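Local coordinates for uncharacterized protein (Deinococcus radiodurans, PDB 3M33), which is of unknown function but has a methyltransferase-like domain and may transfer methyl groups, perhaps from S-adenosylmethionine, at residues 51-56 against 72-77; 62-67 against 88-93; 114-119 against 137-142. One frame throughout, in Å; residues are numbered along the deposited sequence.

Overall arrangement
Interactions 1 and 3 lie in the same sheet, their centres about 10 Å apart, and join where strand 51-55 pairs with strand 112-118: L53 N and O probably hydrogen-bond to L114 O and V116 N, both at 2.8 Å. Interaction 2 packs against interaction 1 on the W73 face, about 10 Å between centres, with A63 CA 3.4 Å from W73 NE1. Although interactions 2 and 3 have centres about 16 Å apart, D62 OD2 and R118 NE form a 2.7 Å salt bridge. The C-terminal ends of strands 51-55, 72-77, 114-118 and 137-142 line up where class I methyltransferases, whose fold this sheet resembles, bind their cofactor; a sulfate, probably from crystallisation, sits beside R119 there.

Interaction 1: residues 51-56 against 72-77. With SO4 (sulfate ion), chain J.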
ATOM      1  N   ARG A  51      14.741   6.389  10.358  1.00 35.11           N
ATOM      2  CA  ARG A  51      13.480   6.417  11.096  1.00 38.29           C
ATOM      3  C   ARG A  51      12.311   6.382  10.119  1.00 36.27           C
ATOM      4  O   ARG A  51      12.135   7.298   9.310  1.00 37.79           O
ATOM      5  CB  ARG A  51      13.362   7.686  11.947  1.00 37.63           C
ATOM      6  CG  ARG A  51      14.675   8.178  12.543  1.00 56.93           C
ATOM      7  CD  ARG A  51      14.993   7.521  13.851  1.00 69.00           C
ATOM      8  NE  ARG A  51      14.212   8.056  14.963  1.00 83.46           N
ATOM      9  CZ  ARG A  51      14.337   7.638  16.223  1.00 89.92           C
ATOM     10  NH1 ARG A  51      15.217   6.685  16.523  1.00 82.54           N
ATOM     11  NH2 ARG A  51      13.588   8.170  17.182  1.00 94.86           N
ATOM     12  N   VAL A  52      11.498   5.339  10.216  1.00 34.19           N
ATOM     13  CA  VAL A  52      10.435   5.116   9.254  1.00 32.56           C
ATOM     14  C   VAL A  52       9.058   5.358   9.865  1.00 32.02           C
ATOM     15  O   VAL A  52       8.806   5.001  11.014  1.00 36.43           O
ATOM     16  CB  VAL A  52      10.491   3.690   8.696  1.00 33.65           C
ATOM     17  CG1 VAL A  52       9.423   3.499   7.607  1.00 31.37           C
ATOM     18  CG2 VAL A  52      11.875   3.400   8.140  1.00 32.03           C
ATOM     19  N   LEU A  53       8.186   5.991   9.090  1.00 31.97           N
ATOM     20  CA  LEU A  53       6.765   6.044   9.391  1.00 33.65           C
ATOM     21  C   LEU A  53       5.995   5.363   8.266  1.00 35.08           C
ATOM     22  O   LEU A  53       6.111   5.750   7.094  1.00 34.83           O
ATOM     23  CB  LEU A  53       6.291   7.481   9.538  1.00 35.33           C
ATOM     24  CG  LEU A  53       4.789   7.596   9.812  1.00 35.04           C
ATOM     25  CD1 LEU A  53       4.470   7.099  11.230  1.00 34.88           C
ATOM     26  CD2 LEU A  53       4.345   9.030   9.660  1.00 41.88           C
ATOM     27  N   GLU A  54       5.219   4.340   8.617  1.00 32.65           N
ATOM     28  CA  GLU A  54       4.399   3.639   7.637  1.00 32.13           C
ATOM     29  C   GLU A  54       2.931   3.955   7.840  1.00 37.43           C
ATOM     30  O   GLU A  54       2.377   3.687   8.903  1.00 33.69           O
ATOM     31  CB  GLU A  54       4.603   2.126   7.729  1.00 28.69           C
ATOM     32  CG  GLU A  54       3.880   1.371   6.623  1.00 30.33           C
ATOM     33  CD  GLU A  54       3.659  -0.108   6.922  1.00 34.83           C
ATOM     34  OE1 GLU A  54       4.141  -0.617   7.961  1.00 38.36           O
ATOM     35  OE2 GLU A  54       2.983  -0.760   6.105  1.00 40.39           O
ATOM     36  N   ALA A  55       2.305   4.530   6.823  1.00 31.59           N
ATOM     37  CA  ALA A  55       0.873   4.813   6.869  1.00 33.71           C
ATOM     38  C   ALA A  55       0.062   3.599   6.418  1.00 32.15           C
ATOM     39  O   ALA A  55       0.320   3.012   5.357  1.00 34.75           O
ATOM     40  CB  ALA A  55       0.539   6.029   5.991  1.00 36.30           C
ATOM     41  N   GLY A  56      -0.910   3.210   7.233  1.00 33.72           N
ATOM     42  CA  GLY A  56      -1.804   2.108   6.899  1.00 31.24           C
ATOM     43  C   GLY A  56      -1.133   0.753   6.980  1.00 38.33           C
ATOM     44  O   GLY A  56      -1.113   0.025   5.984  1.00 35.89           O
ATOM     45  N   ARG A  72      14.168   2.628  13.423  1.00 39.34           N
ATOM     46  CA  ARG A  72      12.849   2.602  14.055  1.00 38.34           C
ATOM     47  C   ARG A  72      11.797   2.499  12.951  1.00 41.00           C
ATOM     48  O   ARG A  72      11.909   3.166  11.930  1.00 39.38           O
ATOM     49  CB  ARG A  72      12.626   3.873  14.881  1.00 45.68           C
ATOM     50  CG  ARG A  72      11.266   3.936  15.581  1.00 47.29           C
ATOM     51  CD  ARG A  72      11.170   5.113  16.545  1.00 50.97           C
ATOM     52  NE  ARG A  72       9.874   5.141  17.224  1.00 54.63           N
ATOM     53  CZ  ARG A  72       8.904   6.006  16.944  1.00 49.33           C
ATOM     54  NH1 ARG A  72       9.098   6.931  16.012  1.00 45.52           N
ATOM     55  NH2 ARG A  72       7.750   5.955  17.602  1.00 44.47           N
ATOM     56  N   TRP A  73      10.800   1.644  13.141  1.00 36.40           N
ATOM     57  CA  TRP A  73       9.679   1.558  12.207  1.00 40.06           C
ATOM     58  C   TRP A  73       8.410   1.910  12.963  1.00 40.57           C
ATOM     59  O   TRP A  73       7.856   1.078  13.681  1.00 38.89           O
ATOM     60  CB  TRP A  73       9.562   0.140  11.637  1.00 38.08           C
ATOM     61  CG  TRP A  73       8.598  -0.026  10.491  1.00 32.65           C
ATOM     62  CD1 TRP A  73       7.234  -0.193  10.563  1.00 28.90           C
ATOM     63  CD2 TRP A  73       8.934  -0.085   9.098  1.00 34.64           C
ATOM     64  NE1 TRP A  73       6.711  -0.337   9.305  1.00 29.62           N
ATOM     65  CE2 TRP A  73       7.730  -0.273   8.387  1.00 29.69           C
ATOM     66  CE3 TRP A  73      10.136   0.003   8.384  1.00 36.91           C
ATOM     67  CZ2 TRP A  73       7.693  -0.359   6.999  1.00 30.44           C
ATOM     68  CZ3 TRP A  73      10.093  -0.079   6.993  1.00 35.16           C
ATOM     69  CH2 TRP A  73       8.884  -0.254   6.321  1.00 32.24           C
ATOM     70  N   ALA A  74       7.959   3.151  12.831  1.00 36.24           N
ATOM     71  CA  ALA A  74       6.683   3.538  13.417  1.00 36.29           C
ATOM     72  C   ALA A  74       5.603   3.273  12.369  1.00 38.38           C
ATOM     73  O   ALA A  74       5.845   3.434  11.176  1.00 40.62           O
ATOM     74  CB  ALA A  74       6.705   5.016  13.830  1.00 31.83           C
ATOM     75  N   ALA A  75       4.418   2.859  12.801  1.00 37.29           N
ATOM     76  CA  ALA A  75       3.379   2.453  11.857  1.00 38.63           C
ATOM     77  C   ALA A  75       1.997   2.738  12.443  1.00 45.20           C
ATOM     78  O   ALA A  75       1.811   2.652  13.666  1.00 43.28           O
ATOM     79  CB  ALA A  75       3.519   0.978  11.553  1.00 32.13           C
ATOM     80  N   TYR A  76       1.023   3.067  11.596  1.00 33.23           N
ATOM     81  CA  TYR A  76      -0.337   3.238  12.114  1.00 28.79           C
ATOM     82  C   TYR A  76      -1.435   2.726  11.214  1.00 33.53           C
ATOM     83  O   TYR A  76      -1.301   2.706   9.991  1.00 36.71           O
ATOM     84  CB  TYR A  76      -0.627   4.706  12.451  1.00 35.79           C
ATOM     85  CG  TYR A  76      -0.688   5.628  11.250  1.00 36.67           C
ATOM     86  CD1 TYR A  76      -1.866   5.794  10.539  1.00 37.27           C
ATOM     87  CD2 TYR A  76       0.436   6.335  10.837  1.00 38.17           C
ATOM     88  CE1 TYR A  76      -1.927   6.653   9.449  1.00 42.36           C
ATOM     89  CE2 TYR A  76       0.390   7.194   9.754  1.00 35.86           C
ATOM     90  CZ  TYR A  76      -0.792   7.350   9.067  1.00 41.72           C
ATOM     91  OH  TYR A  76      -0.834   8.195   7.991  1.00 44.17           O
ATOM     92  N   ASP A  77      -2.533   2.319  11.840  1.00 40.56           N
ATOM     93  CA  ASP A  77      -3.768   2.049  11.130  1.00 38.07           C
ATOM     94  C   ASP A  77      -4.964   2.279  12.047  1.00 42.09           C
ATOM     95  O   ASP A  77      -4.800   2.589  13.239  1.00 38.32           O
ATOM     96  CB  ASP A  77      -3.794   0.633  10.552  1.00 34.36           C
ATOM     97  CG  ASP A  77      -4.500   0.589   9.196  1.00 42.60           C
ATOM     98  OD1 ASP A  77      -5.405   1.438   8.978  1.00 40.22           O
ATOM     99  OD2 ASP A  77      -4.133  -0.258   8.346  1.00 39.42           O
TER
HETATM  100  S   SO4 J 231      16.436   9.540   9.446  0.70 67.96           S
HETATM  101  O1  SO4 J 231      17.092   9.102   8.206  0.70 73.54           O
HETATM  102  O2  SO4 J 231      17.395   9.521  10.555  0.70 80.49           O
HETATM  103  O3  SO4 J 231      15.928  10.906   9.285  0.70 70.75           O
HETATM  104  O4  SO4 J 231      15.361   8.622   9.750  0.70 45.13           O
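E54 and W73 meet on one face of two parallel strands whose axes are 16° apart. From E54, CB lies 3.6 Å from W73 NE1, CG runs on anti to the backbone N (chi1 -174°), and the extended chain carries CD alongside the indole edge. At the tip, OE1 takes the W73 NE1 hydrogen at 2.9 Å. The acceptor lies in the ring plane, but the indole nitrogen reaches OE1 from the anti side, tilted out of the carboxylate plane, the two planes 73° apart. This bond gives a buried indole N-H its acceptor and helps fix the ring's rotation. V52 adds a CH-pi contact, its CG1 3.7 Å from the six-membered ring centroid.

On the other face Y76 folds back over strand 51-55: A55 CA lies over its ring, 4.0 Å from the centroid, and L53 CD1 meets the ring edge. R72 CD lies over one face of the R51 guanidinium, toward its rim, 3.9 Å from NH2, while R72 NE forms a salt bridge with D94 and R72 NH2 bonds to L108 O. The backbones are tied by V52 N to R72 O, A74 N to V52 O, E54 N to A74 O and Y76 N to E54 O. The sulfate at R51 N is modelled too close to trust.

The strands open and close a beta-alpha-beta crossover through helix 61-66, which lays A63 and F66 on W73 and D62 against E54. Strand 112-118 flanks strand 51-55, and D77 OD2 bonds to Y21 OH and to G58 N in the glycine-rich turn, consistent with a Rossmann-like cofactor site.

Interaction 2: residues 62-67 against 88-93; sequences DAARFG and ANAPHA
H92 reaches across to helix 61-66 and gives its NE2 hydrogen to A63 O at 2.7 Å, with an N-H...O angle of 158°. The oxygen lies in the imidazole plane, but NE2 comes from above the carbonyl plane, so neither lone pair is addressed squarely. G67 CA passes 3.5 Å from NE2, close enough that the imidazole tip sits against bare backbone. Beside this bond four alanine methyls pack: A63 CB touches A90 CB at 3.7 Å and A93 CB at 4.0 Å, while A64 CB rests 3.5 Å from N89 O.

What positions these groups is the chain reversal after helix 80-89. A90 leaves helical geometry and starts a type I turn closed by A93 N to A90 O at 3.0 Å, which sets A90, H92 and A93 facing the other helix. With CG placed between its backbone N and carbonyl carbon (chi1 52°), the H92 ring swings over that turn to the helix. N89 is held further out by ND2 bonding to H59 O.

The contact thus joins helix 61-66 to the segment leading from helix 80-89 into edge strand 94-97; R65 and F66 point away from it and touch R118 of strand 112-118.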
ATOM      1  N   ASP A  62       4.658  -5.358   6.284  1.00 32.52           N
ATOM      2  CA  ASP A  62       5.876  -4.644   5.923  1.00 29.97           C
ATOM      3  C   ASP A  62       6.702  -4.285   7.155  1.00 34.60           C
ATOM      4  O   ASP A  62       7.932  -4.311   7.114  1.00 32.53           O
ATOM      5  CB  ASP A  62       5.578  -3.406   5.066  1.00 38.12           C
ATOM      6  CG  ASP A  62       5.306  -3.759   3.611  1.00 45.52           C
ATOM      7  OD1 ASP A  62       5.986  -4.658   3.066  1.00 42.82           O
ATOM      8  OD2 ASP A  62       4.407  -3.139   3.007  1.00 38.40           O
ATOM      9  N   ALA A  63       6.033  -3.951   8.253  1.00 32.85           N
ATOM     10  CA  ALA A  63       6.743  -3.722   9.497  1.00 36.10           C
ATOM     11  C   ALA A  63       7.595  -4.950   9.824  1.00 38.63           C
ATOM     12  O   ALA A  63       8.758  -4.832  10.202  1.00 38.46           O
ATOM     13  CB  ALA A  63       5.754  -3.415  10.645  1.00 27.71           C
ATOM     14  N   ALA A  64       7.024  -6.136   9.656  1.00 38.75           N
ATOM     15  CA  ALA A  64       7.718  -7.355  10.037  1.00 35.01           C
ATOM     16  C   ALA A  64       8.844  -7.636   9.076  1.00 42.17           C
ATOM     17  O   ALA A  64       9.925  -8.036   9.457  1.00 44.56           O
ATOM     18  CB  ALA A  64       6.751  -8.531  10.060  1.00 38.54           C
ATOM     19  N   ARG A  65       8.576  -7.432   7.807  1.00 36.03           N
ATOM     20  CA  ARG A  65       9.529  -7.805   6.789  1.00 33.20           C
ATOM     21  C   ARG A  65      10.689  -6.801   6.573  1.00 46.95           C
ATOM     22  O   ARG A  65      11.828  -7.212   6.325  1.00 39.93           O
ATOM     23  CB  ARG A  65       8.732  -8.030   5.509  1.00 43.82           C
ATOM     24  CG  ARG A  65       9.504  -8.248   4.274  1.00 46.25           C
ATOM     25  CD  ARG A  65       8.538  -8.487   3.137  1.00 44.09           C
ATOM     26  NE  ARG A  65       9.244  -8.342   1.879  1.00 48.69           N
ATOM     27  CZ  ARG A  65       8.665  -8.009   0.736  1.00 42.17           C
ATOM     28  NH1 ARG A  65       7.358  -7.778   0.687  1.00 41.96           N
ATOM     29  NH2 ARG A  65       9.402  -7.910  -0.355  1.00 46.12           N
ATOM     30  N   PHE A  66      10.409  -5.498   6.658  1.00 36.66           N
ATOM     31  CA  PHE A  66      11.426  -4.470   6.384  1.00 37.10           C
ATOM     32  C   PHE A  66      11.839  -3.734   7.645  1.00 42.76           C
ATOM     33  O   PHE A  66      12.914  -3.139   7.701  1.00 50.42           O
ATOM     34  CB  PHE A  66      10.902  -3.419   5.402  1.00 34.35           C
ATOM     35  CG  PHE A  66      10.676  -3.935   4.027  1.00 36.01           C
ATOM     36  CD1 PHE A  66      11.727  -4.011   3.120  1.00 43.91           C
ATOM     37  CD2 PHE A  66       9.422  -4.341   3.625  1.00 33.10           C
ATOM     38  CE1 PHE A  66      11.522  -4.476   1.824  1.00 42.42           C
ATOM     39  CE2 PHE A  66       9.206  -4.824   2.326  1.00 36.47           C
ATOM     40  CZ  PHE A  66      10.255  -4.886   1.429  1.00 39.70           C
ATOM     41  N   GLY A  67      10.965  -3.759   8.639  1.00 33.35           N
ATOM     42  CA  GLY A  67      11.175  -3.070   9.899  1.00 44.06           C
ATOM     43  C   GLY A  67      12.515  -3.270  10.593  1.00 38.99           C
ATOM     44  O   GLY A  67      13.107  -2.305  11.074  1.00 35.20           O
ATOM     45  N   ALA A  88       2.127  -8.086  17.405  1.00 50.08           N
ATOM     46  CA  ALA A  88       2.663  -9.449  17.468  1.00 52.13           C
ATOM     47  C   ALA A  88       3.529  -9.825  16.251  1.00 58.79           C
ATOM     48  O   ALA A  88       4.556 -10.496  16.388  1.00 59.86           O
ATOM     49  CB  ALA A  88       1.526 -10.450  17.636  1.00 49.73           C
ATOM     50  N   ASN A  89       3.107  -9.391  15.066  1.00 47.65           N
ATOM     51  CA  ASN A  89       3.822  -9.694  13.835  1.00 43.46           C
ATOM     52  C   ASN A  89       5.182  -8.988  13.839  1.00 46.71           C
ATOM     53  O   ASN A  89       6.179  -9.530  13.358  1.00 44.87           O
ATOM     54  CB  ASN A  89       2.977  -9.266  12.622  1.00 42.06           C
ATOM     55  CG  ASN A  89       3.364  -9.980  11.337  1.00 45.29           C
ATOM     56  OD1 ASN A  89       4.132 -10.942  11.341  1.00 46.22           O
ATOM     57  ND2 ASN A  89       2.820  -9.505  10.220  1.00 39.87           N
ATOM     58  N   ALA A  90       5.226  -7.785  14.404  1.00 38.15           N
ATOM     59  CA  ALA A  90       6.462  -7.004  14.397  1.00 44.31           C
ATOM     60  C   ALA A  90       6.769  -6.358  15.748  1.00 46.03           C
ATOM     61  O   ALA A  90       6.434  -5.195  15.972  1.00 46.47           O
ATOM     62  CB  ALA A  90       6.410  -5.941  13.291  1.00 46.24           C
ATOM     63  N   PRO A  91       7.430  -7.110  16.646  1.00 49.83           N
ATOM     64  CA  PRO A  91       7.729  -6.678  18.022  1.00 49.24           C
ATOM     65  C   PRO A  91       8.607  -5.434  18.072  1.00 45.23           C
ATOM     66  O   PRO A  91       8.528  -4.647  19.011  1.00 50.36           O
ATOM     67  CB  PRO A  91       8.508  -7.865  18.610  1.00 51.36           C
ATOM     68  CG  PRO A  91       8.178  -9.026  17.733  1.00 58.47           C
ATOM     69  CD  PRO A  91       7.937  -8.464  16.365  1.00 55.19           C
ATOM     70  N   HIS A  92       9.460  -5.274  17.072  1.00 42.78           N
ATOM     71  CA  HIS A  92      10.329  -4.106  17.002  1.00 46.74           C
ATOM     72  C   HIS A  92       9.566  -2.839  16.629  1.00 46.77           C
ATOM     73  O   HIS A  92      10.050  -1.742  16.882  1.00 53.09           O
ATOM     74  CB  HIS A  92      11.416  -4.342  15.961  1.00 47.88           C
ATOM     75  CG  HIS A  92      10.868  -4.757  14.638  1.00 53.50           C
ATOM     76  ND1 HIS A  92      10.585  -6.070  14.333  1.00 53.08           N
ATOM     77  CD2 HIS A  92      10.489  -4.026  13.563  1.00 48.31           C
ATOM     78  CE1 HIS A  92      10.086  -6.135  13.113  1.00 50.61           C
ATOM     79  NE2 HIS A  92      10.015  -4.910  12.625  1.00 52.13           N
ATOM     80  N   ALA A  93       8.387  -2.978  16.022  1.00 40.90           N
ATOM     81  CA  ALA A  93       7.681  -1.802  15.499  1.00 39.28           C
ATOM     82  C   ALA A  93       6.944  -1.035  16.583  1.00 38.62           C
ATOM     83  O   ALA A  93       6.520  -1.612  17.587  1.00 41.79           O
ATOM     84  CB  ALA A  93       6.719  -2.200  14.346  1.00 33.22           C
TER

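Interaction 3: residues 114-119 against 137-142; sequences LIVSRR and HFLYVG. With SO4 (sulfate ion), chain F.
Strands 114-118 and 137-142 run parallel, their axes 5° apart in direction and 4.7 Å at closest approach, stitched by I115 N to H137 O, L139 N to I115 O, S117 N to L139 O, V141 N to S117 O and R119 N to V141 O at 2.7 Å. On one face L114 CD1 touches H137 CB at 3.9 Å, and V116 and L139 lie side by side, CG2 to CD2 at 4.2 Å. The other face carries I115 across F138 at about a right angle, its CG2 at the ring edge 3.8 Å from CD1; the S117 hydroxyl sits at the edge of the Y140 ring.

Charge gathers at the C-terminal end. R118 lays CG along V141 CG1 at 3.8 Å, and its bent tip is shared among D62, E35 and D39. R119 sends NE and NH2 to the same sulfate oxygen, O1, at 2.6 and 2.5 Å, both bonds short and bent as two donors share one oxygen, while NH1 pairs with E35.

A largely apolar pair thus ends in R118, balanced by acids, and R119, shared between E35 and a sulfate probably from crystallisation; the site need not be strongly positive.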
ATOM      1  N   LEU A 114      11.938   8.510   6.384  1.00 37.92           N
ATOM      2  CA  LEU A 114      11.147   7.847   5.347  1.00 41.33           C
ATOM      3  C   LEU A 114       9.678   7.750   5.760  1.00 41.79           C
ATOM      4  O   LEU A 114       9.364   7.326   6.877  1.00 35.67           O
ATOM      5  CB  LEU A 114      11.712   6.449   5.042  1.00 35.30           C
ATOM      6  CG  LEU A 114      10.971   5.596   4.012  1.00 35.96           C
ATOM      7  CD1 LEU A 114      11.097   6.227   2.632  1.00 36.28           C
ATOM      8  CD2 LEU A 114      11.536   4.172   3.998  1.00 34.45           C
ATOM      9  N   ILE A 115       8.783   8.144   4.859  1.00 36.64           N
ATOM     10  CA  ILE A 115       7.362   7.933   5.063  1.00 31.58           C
ATOM     11  C   ILE A 115       6.924   7.027   3.939  1.00 34.02           C
ATOM     12  O   ILE A 115       7.112   7.339   2.774  1.00 36.99           O
ATOM     13  CB  ILE A 115       6.560   9.248   5.040  1.00 31.24           C
ATOM     14  CG1 ILE A 115       6.945  10.144   6.224  1.00 32.39           C
ATOM     15  CG2 ILE A 115       5.081   8.968   5.076  1.00 27.16           C
ATOM     16  CD1 ILE A 115       8.276  10.843   6.040  1.00 37.15           C
ATOM     17  N   VAL A 116       6.362   5.881   4.280  1.00 33.82           N
ATOM     18  CA  VAL A 116       6.072   4.894   3.266  1.00 29.25           C
ATOM     19  C   VAL A 116       4.604   4.461   3.309  1.00 35.47           C
ATOM     20  O   VAL A 116       3.975   4.432   4.376  1.00 33.17           O
ATOM     21  CB  VAL A 116       7.007   3.686   3.407  1.00 34.31           C
ATOM     22  CG1 VAL A 116       6.761   2.985   4.712  1.00 34.75           C
ATOM     23  CG2 VAL A 116       6.793   2.726   2.261  1.00 40.79           C
ATOM     24  N   SER A 117       4.040   4.151   2.144  1.00 35.40           N
ATOM     25  CA  SER A 117       2.661   3.675   2.097  1.00 32.43           C
ATOM     26  C   SER A 117       2.455   2.715   0.946  1.00 39.24           C
ATOM     27  O   SER A 117       2.566   3.109  -0.218  1.00 31.07           O
ATOM     28  CB  SER A 117       1.703   4.858   1.946  1.00 35.05           C
ATOM     29  OG  SER A 117       0.375   4.409   1.775  1.00 42.86           O
ATOM     30  N   ARG A 118       2.150   1.461   1.266  1.00 34.58           N
ATOM     31  CA  ARG A 118       1.861   0.487   0.226  1.00 32.72           C
ATOM     32  C   ARG A 118       0.355   0.441   0.018  1.00 35.01           C
ATOM     33  O   ARG A 118      -0.356  -0.205   0.777  1.00 33.97           O
ATOM     34  CB  ARG A 118       2.400  -0.905   0.590  1.00 31.06           C
ATOM     35  CG  ARG A 118       2.164  -1.953  -0.519  1.00 26.42           C
ATOM     36  CD  ARG A 118       2.383  -3.413  -0.055  1.00 30.44           C
ATOM     37  NE  ARG A 118       3.745  -3.670   0.423  1.00 27.78           N
ATOM     38  CZ  ARG A 118       4.763  -4.064  -0.345  1.00 37.01           C
ATOM     39  NH1 ARG A 118       4.608  -4.240  -1.665  1.00 31.15           N
ATOM     40  NH2 ARG A 118       5.952  -4.283   0.206  1.00 36.40           N
ATOM     41  N   ARG A 119      -0.136   1.168  -0.982  1.00 33.16           N
ATOM     42  CA  ARG A 119      -1.572   1.190  -1.285  1.00 33.13           C
ATOM     43  C   ARG A 119      -2.391   1.703  -0.102  1.00 35.40           C
ATOM     44  O   ARG A 119      -3.561   1.348   0.077  1.00 38.52           O
ATOM     45  CB  ARG A 119      -2.037  -0.203  -1.729  1.00 35.03           C
ATOM     46  CG  ARG A 119      -1.272  -0.696  -2.989  1.00 38.87           C
ATOM     47  CD  ARG A 119      -1.300  -2.225  -3.171  1.00 41.37           C
ATOM     48  NE  ARG A 119      -2.634  -2.743  -3.441  1.00 37.24           N
ATOM     49  CZ  ARG A 119      -2.901  -3.909  -4.034  1.00 48.72           C
ATOM     50  NH1 ARG A 119      -1.915  -4.716  -4.449  1.00 43.82           N
ATOM     51  NH2 ARG A 119      -4.171  -4.270  -4.222  1.00 40.81           N
ATOM     52  N   HIS A 137      12.506  10.977   2.401  1.00 37.68           N
ATOM     53  CA  HIS A 137      11.810  10.519   1.196  1.00 38.81           C
ATOM     54  C   HIS A 137      10.370  10.130   1.535  1.00 39.25           C
ATOM     55  O   HIS A 137      10.075   9.696   2.654  1.00 37.79           O
ATOM     56  CB  HIS A 137      12.490   9.277   0.604  1.00 36.11           C
ATOM     57  CG  HIS A 137      13.770   9.554  -0.119  1.00 39.23           C
ATOM     58  ND1 HIS A 137      14.996   9.526   0.505  1.00 42.63           N
ATOM     59  CD2 HIS A 137      14.019   9.836  -1.420  1.00 44.13           C
ATOM     60  CE1 HIS A 137      15.945   9.795  -0.375  1.00 42.20           C
ATOM     61  NE2 HIS A 137      15.380   9.984  -1.551  1.00 43.91           N
ATOM     62  N   PHE A 138       9.482  10.236   0.558  1.00 33.67           N
ATOM     63  CA  PHE A 138       8.143   9.667   0.688  1.00 28.00           C
ATOM     64  C   PHE A 138       8.044   8.590  -0.383  1.00 36.82           C
ATOM     65  O   PHE A 138       8.325   8.856  -1.546  1.00 34.39           O
ATOM     66  CB  PHE A 138       7.081  10.746   0.420  1.00 34.53           C
ATOM     67  CG  PHE A 138       5.689  10.193   0.235  1.00 31.11           C
ATOM     68  CD1 PHE A 138       4.944   9.761   1.327  1.00 35.17           C
ATOM     69  CD2 PHE A 138       5.123  10.107  -1.026  1.00 36.23           C
ATOM     70  CE1 PHE A 138       3.655   9.232   1.159  1.00 34.19           C
ATOM     71  CE2 PHE A 138       3.839   9.587  -1.206  1.00 34.61           C
ATOM     72  CZ  PHE A 138       3.104   9.146  -0.106  1.00 30.39           C
ATOM     73  N   LEU A 139       7.646   7.383  -0.006  1.00 32.93           N
ATOM     74  CA  LEU A 139       7.581   6.289  -0.951  1.00 26.53           C
ATOM     75  C   LEU A 139       6.170   5.690  -0.975  1.00 32.75           C
ATOM     76  O   LEU A 139       5.623   5.323   0.072  1.00 34.44           O
ATOM     77  CB  LEU A 139       8.619   5.213  -0.597  1.00 28.47           C
ATOM     78  CG  LEU A 139       8.566   3.925  -1.421  1.00 32.38           C
ATOM     79  CD1 LEU A 139       8.876   4.237  -2.878  1.00 36.20           C
ATOM     80  CD2 LEU A 139       9.525   2.889  -0.868  1.00 34.71           C
ATOM     81  N   TYR A 140       5.594   5.568  -2.169  1.00 36.47           N
ATOM     82  CA  TYR A 140       4.209   5.102  -2.321  1.00 32.20           C
ATOM     83  C   TYR A 140       4.030   4.171  -3.521  1.00 33.92           C
ATOM     84  O   TYR A 140       4.666   4.354  -4.562  1.00 35.14           O
ATOM     85  CB  TYR A 140       3.282   6.314  -2.477  1.00 31.35           C
ATOM     86  CG  TYR A 140       1.840   5.990  -2.865  1.00 31.14           C
ATOM     87  CD1 TYR A 140       0.897   5.660  -1.897  1.00 29.82           C
ATOM     88  CD2 TYR A 140       1.419   6.053  -4.192  1.00 37.83           C
ATOM     89  CE1 TYR A 140      -0.424   5.378  -2.235  1.00 36.97           C
ATOM     90  CE2 TYR A 140       0.094   5.782  -4.544  1.00 36.60           C
ATOM     91  CZ  TYR A 140      -0.819   5.438  -3.553  1.00 39.57           C
ATOM     92  OH  TYR A 140      -2.129   5.148  -3.870  1.00 35.65           O
ATOM     93  N   VAL A 141       3.166   3.169  -3.382  1.00 35.71           N
ATOM     94  CA  VAL A 141       2.684   2.449  -4.552  1.00 34.26           C
ATOM     95  C   VAL A 141       1.158   2.368  -4.498  1.00 38.20           C
ATOM     96  O   VAL A 141       0.582   2.028  -3.462  1.00 35.21           O
ATOM     97  CB  VAL A 141       3.327   1.045  -4.745  1.00 36.21           C
ATOM     98  CG1 VAL A 141       2.975   0.112  -3.599  1.00 26.66           C
ATOM     99  CG2 VAL A 141       2.849   0.433  -6.083  1.00 30.96           C
ATOM    100  N   GLY A 142       0.503   2.715  -5.603  1.00 37.04           N
ATOM    101  CA  GLY A 142      -0.954   2.775  -5.627  1.00 28.89           C
ATOM    102  C   GLY A 142      -1.485   1.614  -6.426  1.00 36.49           C
ATOM    103  O   GLY A 142      -0.761   1.067  -7.240  1.00 29.70           O
TER
HETATM  104  S   SO4 F 227      -6.251  -1.544  -2.543  0.70 73.17           S
HETATM  105  O1  SO4 F 227      -5.121  -2.189  -3.184  0.70 66.35           O
HETATM  106  O2  SO4 F 227      -7.033  -2.554  -1.823  0.70 77.15           O
HETATM  107  O3  SO4 F 227      -5.761  -0.522  -1.619  0.70 75.80           O
HETATM  108  O4  SO4 F 227      -7.099  -0.898  -3.541  0.70 73.84           O